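Local structure of putative alpha-L-fucosidase (Bacteroides thetaiotaomicron, 3EYP) at residues A[302-306]-A[307-311]. The protein probably acts as an alpha-L-fucosidase of glycoside hydrolase family 29, hydrolysing alpha-L-fucosyl linkages. Sequence-based numbering, arbitrary orientation.
Sequences GLIHS and TDSLH
Ser309 N bonds back to the carbonyl of His305, the N-cap of helix 306-323, which follows strand 291-295 of the parallel sheet in the TIM-barrel-type domain of this family. Two backbone bonds start the helix. Ser309 N donates to His305 O at 3.0 Å, with an N-H...O angle of 164°. Leu310 N donates to Ser306 O at 2.8 Å.

The His305 ring lies beside Thr307, at the start of the helix. Its CG is anti to the backbone N (chi1 -172°), which carries the ring alongside Thr307. Thr307 OG1 sits 3.5 Å from His305 NE2. Asp308 OD1 lies in the plane of the ring, at its edge, and is 3.4 Å from His305 CB. The carboxylate stands nearly upright to the ring, the planes 82° apart. Ser306 OG lies above one ring face, toward the rim. An alanine here lacks the ring, which would probably leave a gap beside Thr307 OG1 and Asp308 OD1, though CB would still meet the carboxylate.

Asp308 also forms a salt bridge from OD2 to Arg259, so its charge is likely to be offset there. The same OD2 accepts from a water, which in turn takes the His305 N-H. Thus the carboxylate is tied to the cap backbone through solvent. Ser309 OG hydrogen-bonds to Thr62 OG1 of helix 56-65.

Nonpolar contact is small. The Ile304 side chain also touches Trp59 and Thr62 of helix 56-65. Its CG2 rests on Asp308 CB, and Ile304 CG2 lies 3.6 Å from Ser309 OG.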
loop_
_atom_site.group_PDB
_atom_site.type_symbol
_atom_site.label_atom_id
_atom_site.label_comp_id
_atom_site.label_asym_id
_atom_site.label_seq_id
_atom_site.Cartn_x
_atom_site.Cartn_y
_atom_site.Cartn_z
ATOM N N GLY A 302 18.031 -17.646 -2.801
ATOM C CA GLY A 302 17.390 -16.630 -3.627
ATOM C C GLY A 302 15.938 -16.949 -3.956
ATOM O O GLY A 302 15.435 -16.627 -5.053
ATOM N N LEU A 303 15.297 -17.588 -3.004
ATOM C CA LEU A 303 13.882 -18.039 -3.092
ATOM C C LEU A 303 13.000 -17.587 -1.971
ATOM O O LEU A 303 13.456 -17.407 -0.840
ATOM C CB LEU A 303 13.771 -19.562 -3.119
ATOM C CG LEU A 303 14.532 -20.295 -4.259
ATOM C CD1 LEU A 303 14.710 -21.751 -3.762
ATOM C CD2 LEU A 303 13.857 -20.195 -5.618
ATOM N N ILE A 304 11.716 -17.394 -2.307
ATOM C CA ILE A 304 10.719 -17.051 -1.289
ATOM C C ILE A 304 10.358 -18.342 -0.617
ATOM O O ILE A 304 10.139 -19.351 -1.285
ATOM C CB ILE A 304 9.434 -16.371 -1.856
ATOM C CG1 ILE A 304 9.763 -15.179 -2.701
ATOM C CG2 ILE A 304 8.513 -15.904 -0.690
ATOM C CD1 ILE A 304 10.656 -14.175 -2.140
ATOM N N HIS A 305 10.345 -18.320 0.717
ATOM C CA HIS A 305 9.972 -19.483 1.523
ATOM C C HIS A 305 8.510 -19.907 1.291
ATOM O O HIS A 305 7.556 -19.105 1.104
ATOM C CB HIS A 305 10.276 -19.259 3.030
ATOM C CG HIS A 305 10.103 -20.470 3.887
ATOM N ND1 HIS A 305 10.870 -21.612 3.727
ATOM C CD2 HIS A 305 9.298 -20.699 4.947
ATOM C CE1 HIS A 305 10.483 -22.512 4.616
ATOM N NE2 HIS A 305 9.549 -21.974 5.382
ATOM N N SER A 306 8.345 -21.195 1.372
ATOM C CA SER A 306 7.022 -21.817 1.209
ATOM C C SER A 306 5.939 -21.286 2.104
ATOM O O SER A 306 4.820 -21.015 1.695
ATOM C CB SER A 306 7.105 -23.345 1.354
ATOM O OG SER A 306 7.676 -23.831 2.564
ATOM N N THR A 307 6.260 -21.130 3.367
ATOM C CA THR A 307 5.224 -20.668 4.308
ATOM C C THR A 307 4.738 -19.281 3.920
ATOM O O THR A 307 3.544 -18.981 3.887
ATOM C CB THR A 307 5.724 -20.714 5.738
ATOM O OG1 THR A 307 6.151 -22.037 6.003
ATOM C CG2 THR A 307 4.616 -20.340 6.723
ATOM N N ASP A 308 5.678 -18.425 3.605
ATOM C CA ASP A 308 5.389 -17.047 3.246
ATOM C C ASP A 308 4.427 -17.050 2.081
ATOM O O ASP A 308 3.429 -16.322 2.022
ATOM C CB ASP A 308 6.684 -16.320 2.796
ATOM C CG ASP A 308 7.808 -16.362 3.846
ATOM O OD1 ASP A 308 7.927 -17.385 4.524
ATOM O OD2 ASP A 308 8.604 -15.380 3.972
ATOM N N SER A 309 4.792 -17.866 1.112
ATOM C CA SER A 309 4.014 -18.003 -0.117
ATOM C C SER A 309 2.592 -18.554 0.126
ATOM O O SER A 309 1.575 -18.084 -0.486
ATOM C CB SER A 309 4.741 -18.859 -1.159
ATOM O OG SER A 309 5.903 -18.226 -1.679
ATOM N N LEU A 310 2.542 -19.534 1.012
ATOM C CA LEU A 310 1.279 -20.226 1.363
ATOM C C LEU A 310 0.279 -19.252 1.988
ATOM O O LEU A 310 -0.874 -19.163 1.597
ATOM C CB LEU A 310 1.549 -21.333 2.387
ATOM C CG LEU A 310 0.315 -22.117 2.853
ATOM C CD1 LEU A 310 -0.331 -22.782 1.659
ATOM C CD2 LEU A 310 0.723 -23.090 3.948
ATOM N N HIS A 311 0.748 -18.566 3.022
ATOM C CA HIS A 311 -0.082 -17.652 3.780
ATOM C C HIS A 311 -0.654 -16.503 2.960
ATOM O O HIS A 311 -1.782 -16.138 3.149
ATOM C CB HIS A 311 0.663 -17.151 5.029
ATOM C CG HIS A 311 0.865 -18.227 6.059
ATOM N ND1 HIS A 311 1.295 -17.978 7.337
ATOM C CD2 HIS A 311 0.732 -19.575 5.964
ATOM C CE1 HIS A 311 1.406 -19.123 7.993
ATOM N NE2 HIS A 311 1.085 -20.113 7.177
HETATM O O HOH W 1 7.295 -20.324 -1.996
HETATM O O HOH W 2 10.773 -15.808 2.234
#